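Local structure of alternansucrase (6HVG) at residues 1211-1216 with 1237-1242; 597-602 with 1205-1210. The protein is a large multidomain protein of glycoside hydrolase family 70, combining a TIM-barrel-type core that carries calcium with repeats of the choline-binding type. All blocks are in the same frame, centred on the assembly; numbering follows the deposited sequence.

Contact 1 (1211-1216 with 1237-1242); sequences FLDKLR and STKIKQ
Lys-1239 reaches from an irregular loop to Asp-1213 on the helix 1212-1218, and its long, flexible chain suits a crossing where even the nearest pair of CA atoms, Asp-1213 CA and Ser-1237 CA, is 9.0 Å apart. Its CB starts out toward the helix without yet meeting it. CG then passes Leu-1212 loosely, 4.6 Å from CD1, and a bend about the CB-CG bond (chi2 94°) swings the rest of the chain toward the carboxylate. CD adds length, CE comes within 3.6 Å of Asp-1213 OD1, and NZ closes a salt bridge with that oxygen at 2.9 Å. The ammonium meets OD1 on its syn side, 19° out of the carboxylate plane, and also bonds to the carbonyl oxygen of Ala-1236.

OD1 serves a second cation, Arg-1216, one turn further along the helix. Arg-1216 NH1 donates to Asp-1213 OD1 over 3.3 Å, coming from above the carboxylate plane by 40°. The single aspartate oxygen thus receives two charged donors from different directions, which would favour its ionised form. Arg-1216 NH2 lies beside Ser-1237, with that residue's backbone N near the guanidinium plane, while the serine OG turns to Asp-1235. Asp-1213, Arg-1216 and Lys-1239 form a salt-bridge network at the protein surface, joining a short helix to the loop that precedes strand 1248-1252 in the family 70 fold.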
ATOM      1  N   PHE A1211      -4.827  33.441  14.662  1.00 53.33           N
ATOM      2  CA  PHE A1211      -3.542  34.138  14.678  1.00 53.81           C
ATOM      3  C   PHE A1211      -3.239  34.903  13.391  1.00 54.96           C
ATOM      4  O   PHE A1211      -2.252  35.644  13.326  1.00 57.37           O
ATOM      5  CB  PHE A1211      -2.412  33.135  15.006  1.00 51.81           C
ATOM      6  CG  PHE A1211      -2.736  32.249  16.179  1.00 52.91           C
ATOM      7  CD1 PHE A1211      -2.819  32.779  17.460  1.00 54.37           C
ATOM      8  CD2 PHE A1211      -3.021  30.905  16.001  1.00 52.59           C
ATOM      9  CE1 PHE A1211      -3.158  31.976  18.538  1.00 55.71           C
ATOM     10  CE2 PHE A1211      -3.361  30.095  17.074  1.00 52.48           C
ATOM     11  CZ  PHE A1211      -3.425  30.630  18.344  1.00 55.63           C
ATOM     12  N   LEU A1212      -4.083  34.739  12.380  1.00 55.57           N
ATOM     13  CA  LEU A1212      -3.828  35.298  11.053  1.00 58.08           C
ATOM     14  C   LEU A1212      -3.925  36.815  10.990  1.00 61.77           C
ATOM     15  O   LEU A1212      -3.150  37.465  10.286  1.00 62.29           O
ATOM     16  CB  LEU A1212      -4.811  34.717  10.037  1.00 59.25           C
ATOM     17  CG  LEU A1212      -4.693  33.216   9.748  1.00 60.31           C
ATOM     18  CD1 LEU A1212      -5.896  32.727   8.964  1.00 62.02           C
ATOM     19  CD2 LEU A1212      -3.416  32.884   8.999  1.00 58.65           C
ATOM     20  N   ASP A1213      -4.893  37.380  11.698  1.00 66.42           N
ATOM     21  CA  ASP A1213      -5.089  38.815  11.666  1.00 70.43           C
ATOM     22  C   ASP A1213      -3.919  39.551  12.311  1.00 68.55           C
ATOM     23  O   ASP A1213      -3.446  40.550  11.771  1.00 72.53           O
ATOM     24  CB  ASP A1213      -6.425  39.187  12.339  1.00 75.35           C
ATOM     25  CG  ASP A1213      -7.641  38.681  11.559  1.00 71.18           C
ATOM     26  OD1 ASP A1213      -7.499  38.350  10.364  1.00 65.10           O
ATOM     27  OD2 ASP A1213      -8.741  38.637  12.137  1.00 72.41           O
ATOM     28  N   LYS A1214      -3.460  39.076  13.462  1.00 66.92           N
ATOM     29  CA  LYS A1214      -2.245  39.622  14.080  1.00 69.29           C
ATOM     30  C   LYS A1214      -1.042  39.508  13.138  1.00 66.28           C
ATOM     31  O   LYS A1214      -0.220  40.415  13.065  1.00 68.70           O
ATOM     32  CB  LYS A1214      -1.934  38.889  15.391  1.00 75.70           C
ATOM     33  CG  LYS A1214      -0.828  39.515  16.234  1.00 81.73           C
ATOM     34  CD  LYS A1214      -1.330  40.768  16.950  1.00 89.62           C
ATOM     35  CE  LYS A1214      -0.304  41.899  16.984  1.00 89.36           C
ATOM     36  NZ  LYS A1214      -0.937  43.240  17.109  1.00 87.86           N
ATOM     37  N   LEU A1215      -0.945  38.379  12.435  1.00 63.67           N
ATOM     38  CA  LEU A1215       0.138  38.130  11.487  1.00 59.10           C
ATOM     39  C   LEU A1215       0.075  39.016  10.238  1.00 59.24           C
ATOM     40  O   LEU A1215       1.120  39.414   9.728  1.00 57.80           O
ATOM     41  CB  LEU A1215       0.177  36.657  11.075  1.00 58.31           C
ATOM     42  CG  LEU A1215       0.753  35.659  12.080  1.00 59.95           C
ATOM     43  CD1 LEU A1215       0.532  34.239  11.593  1.00 60.16           C
ATOM     44  CD2 LEU A1215       2.237  35.860  12.319  1.00 60.98           C
ATOM     45  N   ARG A1216      -1.126  39.310   9.738  1.00 61.15           N
ATOM     46  CA  ARG A1216      -1.287  40.158   8.540  1.00 64.68           C
ATOM     47  C   ARG A1216      -0.928  41.607   8.853  1.00 67.04           C
ATOM     48  O   ARG A1216      -0.268  42.278   8.066  1.00 68.54           O
ATOM     49  CB  ARG A1216      -2.721  40.094   8.003  1.00 69.74           C
ATOM     50  CG  ARG A1216      -2.868  40.616   6.577  1.00 74.06           C
ATOM     51  CD  ARG A1216      -4.204  41.298   6.304  1.00 82.39           C
ATOM     52  NE  ARG A1216      -5.223  40.361   5.829  1.00 85.09           N
ATOM     53  CZ  ARG A1216      -6.178  39.810   6.576  1.00 86.73           C
ATOM     54  NH1 ARG A1216      -6.279  40.088   7.877  1.00 82.04           N
ATOM     55  NH2 ARG A1216      -7.046  38.967   6.006  1.00 89.28           N
ATOM     56  N   SER A1237      -8.914  35.986   4.526  1.00 61.93           N
ATOM     57  CA  SER A1237     -10.216  36.665   4.621  1.00 59.06           C
ATOM     58  C   SER A1237     -11.329  35.703   5.088  1.00 59.86           C
ATOM     59  O   SER A1237     -12.397  36.134   5.519  1.00 58.46           O
ATOM     60  CB  SER A1237     -10.585  37.317   3.287  1.00 56.62           C
ATOM     61  OG  SER A1237     -11.120  36.362   2.384  1.00 58.70           O
ATOM     62  N   THR A1238     -11.066  34.399   4.999  1.00 59.81           N
ATOM     63  CA  THR A1238     -11.979  33.362   5.471  1.00 58.88           C
ATOM     64  C   THR A1238     -11.229  32.436   6.442  1.00 58.72           C
ATOM     65  O   THR A1238     -10.123  31.975   6.148  1.00 56.63           O
ATOM     66  CB  THR A1238     -12.501  32.566   4.265  1.00 58.51           C
ATOM     67  OG1 THR A1238     -12.916  33.487   3.240  1.00 59.80           O
ATOM     68  CG2 THR A1238     -13.653  31.680   4.644  1.00 58.71           C
ATOM     69  N   LYS A1239     -11.823  32.177   7.600  1.00 58.09           N
ATOM     70  CA  LYS A1239     -11.189  31.353   8.629  1.00 58.33           C
ATOM     71  C   LYS A1239     -11.838  29.968   8.667  1.00 57.42           C
ATOM     72  O   LYS A1239     -13.038  29.861   8.463  1.00 62.28           O
ATOM     73  CB  LYS A1239     -11.314  32.010  10.011  1.00 59.06           C
ATOM     74  CG  LYS A1239     -10.240  33.021  10.340  1.00 62.58           C
ATOM     75  CD  LYS A1239     -10.653  34.436  10.014  1.00 70.34           C
ATOM     76  CE  LYS A1239      -9.521  35.414  10.275  1.00 70.61           C
ATOM     77  NZ  LYS A1239      -9.645  36.592   9.379  1.00 71.12           N
ATOM     78  N   ILE A1240     -11.047  28.925   8.945  1.00 55.60           N
ATOM     79  CA  ILE A1240     -11.552  27.550   9.027  1.00 53.07           C
ATOM     80  C   ILE A1240     -11.628  27.103  10.485  1.00 51.12           C
ATOM     81  O   ILE A1240     -10.647  26.596  11.028  1.00 52.20           O
ATOM     82  CB  ILE A1240     -10.661  26.558   8.226  1.00 55.14           C
ATOM     83  CG1 ILE A1240     -10.532  26.998   6.765  1.00 55.60           C
ATOM     84  CG2 ILE A1240     -11.236  25.144   8.270  1.00 55.27           C
ATOM     85  CD1 ILE A1240      -9.560  26.173   5.938  1.00 57.92           C
ATOM     86  N   LYS A1241     -12.790  27.301  11.106  1.00 50.83           N
ATOM     87  CA  LYS A1241     -13.078  26.774  12.446  1.00 52.79           C
ATOM     88  C   LYS A1241     -13.679  25.362  12.372  1.00 51.60           C
ATOM     89  O   LYS A1241     -13.711  24.638  13.368  1.00 45.63           O
ATOM     90  CB  LYS A1241     -14.088  27.655  13.183  1.00 57.96           C
ATOM     91  CG  LYS A1241     -13.694  29.095  13.469  1.00 62.42           C
ATOM     92  CD  LYS A1241     -12.280  29.218  13.985  1.00 70.30           C
ATOM     93  CE  LYS A1241     -12.078  30.556  14.683  1.00 72.02           C
ATOM     94  NZ  LYS A1241     -12.388  30.440  16.124  1.00 74.91           N
ATOM     95  N   GLN A1242     -14.179  24.990  11.188  1.00 54.12           N
ATOM     96  CA  GLN A1242     -14.789  23.682  10.973  1.00 52.96           C
ATOM     97  C   GLN A1242     -14.406  23.156   9.602  1.00 50.34           C
ATOM     98  O   GLN A1242     -14.623  23.824   8.607  1.00 51.31           O
ATOM     99  CB  GLN A1242     -16.303  23.803  11.076  1.00 54.23           C
ATOM    100  CG  GLN A1242     -17.055  22.478  10.987  1.00 57.48           C
ATOM    101  CD  GLN A1242     -18.551  22.687  10.990  1.00 58.71           C
ATOM    102  OE1 GLN A1242     -19.071  23.503  10.227  1.00 59.40           O
ATOM    103  NE2 GLN A1242     -19.255  21.946  11.833  1.00 58.10           N
TER

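Contact 2 (597-602 with 1205-1210)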
ATOM      1  N   LEU A 597       0.747  26.336  11.689  1.00 45.31           N
ATOM      2  CA  LEU A 597       2.207  26.431  11.794  1.00 42.63           C
ATOM      3  C   LEU A 597       2.622  27.448  12.827  1.00 42.21           C
ATOM      4  O   LEU A 597       3.541  27.207  13.587  1.00 46.56           O
ATOM      5  CB  LEU A 597       2.820  26.803  10.458  1.00 41.45           C
ATOM      6  CG  LEU A 597       4.327  26.992  10.427  1.00 41.84           C
ATOM      7  CD1 LEU A 597       5.057  25.717  10.837  1.00 40.99           C
ATOM      8  CD2 LEU A 597       4.735  27.443   9.037  1.00 43.21           C
ATOM      9  N   HIS A 598       1.956  28.588  12.856  1.00 44.75           N
ATOM     10  CA  HIS A 598       2.232  29.596  13.873  1.00 46.95           C
ATOM     11  C   HIS A 598       1.933  29.012  15.228  1.00 48.10           C
ATOM     12  O   HIS A 598       2.729  29.153  16.156  1.00 56.09           O
ATOM     13  CB  HIS A 598       1.378  30.829  13.642  1.00 48.41           C
ATOM     14  CG  HIS A 598       1.585  31.910  14.652  1.00 48.58           C
ATOM     15  ND1 HIS A 598       2.562  32.876  14.520  1.00 49.05           N
ATOM     16  CD2 HIS A 598       0.900  32.214  15.777  1.00 48.98           C
ATOM     17  CE1 HIS A 598       2.484  33.715  15.535  1.00 49.67           C
ATOM     18  NE2 HIS A 598       1.481  33.338  16.310  1.00 50.93           N
ATOM     19  N   TYR A 599       0.793  28.335  15.335  1.00 45.84           N
ATOM     20  CA  TYR A 599       0.354  27.741  16.595  1.00 46.65           C
ATOM     21  C   TYR A 599       1.389  26.772  17.160  1.00 48.68           C
ATOM     22  O   TYR A 599       1.617  26.750  18.371  1.00 48.01           O
ATOM     23  CB  TYR A 599      -0.983  27.048  16.397  1.00 43.90           C
ATOM     24  CG  TYR A 599      -1.487  26.210  17.544  1.00 42.27           C
ATOM     25  CD1 TYR A 599      -2.206  26.774  18.571  1.00 44.43           C
ATOM     26  CD2 TYR A 599      -1.294  24.842  17.565  1.00 43.43           C
ATOM     27  CE1 TYR A 599      -2.728  25.997  19.591  1.00 45.96           C
ATOM     28  CE2 TYR A 599      -1.813  24.055  18.574  1.00 42.75           C
ATOM     29  CZ  TYR A 599      -2.529  24.637  19.581  1.00 44.71           C
ATOM     30  OH  TYR A 599      -3.043  23.872  20.609  1.00 48.12           O
ATOM     31  N   LEU A 600       2.034  25.999  16.295  1.00 49.91           N
ATOM     32  CA  LEU A 600       3.048  25.044  16.752  1.00 51.22           C
ATOM     33  C   LEU A 600       4.332  25.754  17.169  1.00 52.50           C
ATOM     34  O   LEU A 600       4.913  25.421  18.202  1.00 52.43           O
ATOM     35  CB  LEU A 600       3.338  23.988  15.679  1.00 50.73           C
ATOM     36  CG  LEU A 600       2.163  23.065  15.336  1.00 53.86           C
ATOM     37  CD1 LEU A 600       2.380  22.368  14.014  1.00 49.95           C
ATOM     38  CD2 LEU A 600       1.888  22.037  16.431  1.00 55.34           C
ATOM     39  N   MET A 601       4.765  26.739  16.383  1.00 53.94           N
ATOM     40  CA  MET A 601       6.000  27.481  16.679  1.00 55.29           C
ATOM     41  C   MET A 601       5.840  28.450  17.846  1.00 53.89           C
ATOM     42  O   MET A 601       6.828  28.945  18.368  1.00 56.46           O
ATOM     43  CB  MET A 601       6.482  28.256  15.455  1.00 55.71           C
ATOM     44  CG  MET A 601       6.821  27.414  14.233  1.00 54.08           C
ATOM     45  SD  MET A 601       8.168  26.253  14.504  1.00 54.32           S
ATOM     46  CE  MET A 601       7.174  24.798  14.826  1.00 61.75           C
ATOM     47  N   ASN A 602       4.601  28.711  18.252  1.00 54.43           N
ATOM     48  CA  ASN A 602       4.326  29.447  19.485  1.00 54.43           C
ATOM     49  C   ASN A 602       3.477  28.639  20.463  1.00 52.09           C
ATOM     50  O   ASN A 602       2.676  29.218  21.198  1.00 52.41           O
ATOM     51  CB  ASN A 602       3.628  30.765  19.131  1.00 54.20           C
ATOM     52  CG  ASN A 602       4.515  31.683  18.326  1.00 53.97           C
ATOM     53  OD1 ASN A 602       5.260  32.497  18.884  1.00 56.27           O
ATOM     54  ND2 ASN A 602       4.464  31.538  17.008  1.00 52.78           N
ATOM     55  N   ALA A1205     -11.920  24.491  16.255  1.00 50.46           N
ATOM     56  CA  ALA A1205     -12.873  25.596  16.324  1.00 51.83           C
ATOM     57  C   ALA A1205     -12.356  26.717  17.204  1.00 53.42           C
ATOM     58  O   ALA A1205     -12.529  27.886  16.882  1.00 56.62           O
ATOM     59  CB  ALA A1205     -14.221  25.099  16.818  1.00 53.95           C
ATOM     60  N   LYS A1206     -11.721  26.370  18.318  1.00 54.28           N
ATOM     61  CA  LYS A1206     -11.149  27.382  19.208  1.00 56.44           C
ATOM     62  C   LYS A1206     -10.047  28.174  18.518  1.00 55.37           C
ATOM     63  O   LYS A1206     -10.138  29.383  18.399  1.00 56.99           O
ATOM     64  CB  LYS A1206     -10.588  26.746  20.480  1.00 57.44           C
ATOM     65  CG  LYS A1206     -10.306  27.766  21.562  1.00 60.70           C
ATOM     66  CD  LYS A1206      -9.547  27.141  22.713  1.00 63.36           C
ATOM     67  CE  LYS A1206      -9.258  28.154  23.803  1.00 64.04           C
ATOM     68  NZ  LYS A1206      -8.907  27.410  25.037  1.00 65.08           N
ATOM     69  N   TYR A1207      -9.029  27.469  18.030  1.00 53.16           N
ATOM     70  CA  TYR A1207      -7.811  28.091  17.518  1.00 53.60           C
ATOM     71  C   TYR A1207      -7.750  28.320  15.992  1.00 51.20           C
ATOM     72  O   TYR A1207      -6.854  28.990  15.509  1.00 47.53           O
ATOM     73  CB  TYR A1207      -6.578  27.272  17.958  1.00 56.22           C
ATOM     74  CG  TYR A1207      -6.272  27.323  19.444  1.00 56.85           C
ATOM     75  CD1 TYR A1207      -6.127  28.538  20.110  1.00 57.85           C
ATOM     76  CD2 TYR A1207      -6.112  26.162  20.178  1.00 56.68           C
ATOM     77  CE1 TYR A1207      -5.850  28.584  21.468  1.00 58.26           C
ATOM     78  CE2 TYR A1207      -5.821  26.201  21.533  1.00 58.50           C
ATOM     79  CZ  TYR A1207      -5.692  27.410  22.172  1.00 58.37           C
ATOM     80  OH  TYR A1207      -5.390  27.438  23.505  1.00 59.89           O
ATOM     81  N   GLY A1208      -8.684  27.767  15.230  1.00 52.41           N
ATOM     82  CA  GLY A1208      -8.673  27.925  13.768  1.00 50.79           C
ATOM     83  C   GLY A1208      -8.665  29.383  13.349  1.00 49.42           C
ATOM     84  O   GLY A1208      -9.439  30.161  13.847  1.00 51.50           O
ATOM     85  N   GLY A1209      -7.750  29.745  12.456  1.00 50.58           N
ATOM     86  CA  GLY A1209      -7.613  31.114  11.942  1.00 49.36           C
ATOM     87  C   GLY A1209      -7.363  32.281  12.900  1.00 51.51           C
ATOM     88  O   GLY A1209      -7.251  33.426  12.465  1.00 52.39           O
ATOM     89  N   GLU A1210      -7.245  32.012  14.197  1.00 54.00           N
ATOM     90  CA  GLU A1210      -7.177  33.072  15.217  1.00 55.17           C
ATOM     91  C   GLU A1210      -5.936  33.964  15.168  1.00 55.12           C
ATOM     92  O   GLU A1210      -5.989  35.104  15.590  1.00 63.54           O
ATOM     93  CB  GLU A1210      -7.283  32.448  16.619  1.00 56.93           C
ATOM     94  CG  GLU A1210      -8.663  31.880  16.955  1.00 58.65           C
ATOM     95  CD  GLU A1210      -9.715  32.944  17.188  1.00 57.32           C
ATOM     96  OE1 GLU A1210      -9.497  33.825  18.047  1.00 59.63           O
ATOM     97  OE2 GLU A1210     -10.751  32.896  16.500  1.00 56.22           O
TER
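Tyr-1207 and Tyr-599 bring their rings together where the end of the short helix 1203-1207 passes helix 587-601. In the second segment, Ala-1205 belongs to the helix, and its carbonyl oxygen accepts from Lys-1241. Lys-1206 follows with an extended chain, whose aliphatic CD lies 3.9 Å above one face of the Tyr-1207 ring, leaving its amine to go further out. On the opposite face of that ring sits Tyr-599 CE1, 3.4 Å from Tyr-1207 CD2 and offset toward the rim. The centroids are 5.0 Å apart with the planes at 44°, an oblique aromatic pair. Tyr-599 gets there with its CG anti to the backbone N (chi1 171°), which throws the ring out from its helix.

Gly-1208 ends the helix and Gly-1209 takes the positive phi (58°) that a type II turn needs at its third position, where glycine is at ease. Glu-1210 completes the turn through a weak bond from its N to Tyr-1207 O. Tyr-1116 meets Tyr-599 edge-to-face and also touches Tyr-1207, while Thr-607 borders both. The result is a small aromatic cluster beside a helix-ending type II turn, packed on a helix whose Leu-597 and Leu-600 reach Trp-1156 of the barrel strand 1151-1156.

In the fold
Contact 1 lies at the surface and contact 2 is partly buried, their centres about 9 Å apart in the same family 70 region. Charge does the work in the first, where Lys, Arg and Asp keep at least partial access to solvent; aromatic contact does it in the second, beside the barrel. The two share a continuous piece of chain, since 1205-1210 runs straight into 1211-1216. Helix 587-601 supplies one side of contact 2 and also borders contact 1, where Phe-1211 touches Tyr-599 and Ile-1240 touches Glu-592. Lys-1241 ties them directly, its NZ probably hydrogen-bonding to Ala-1205 O at 2.7 Å and forming a salt bridge with Glu-1210 OE2 at 3.0 Å.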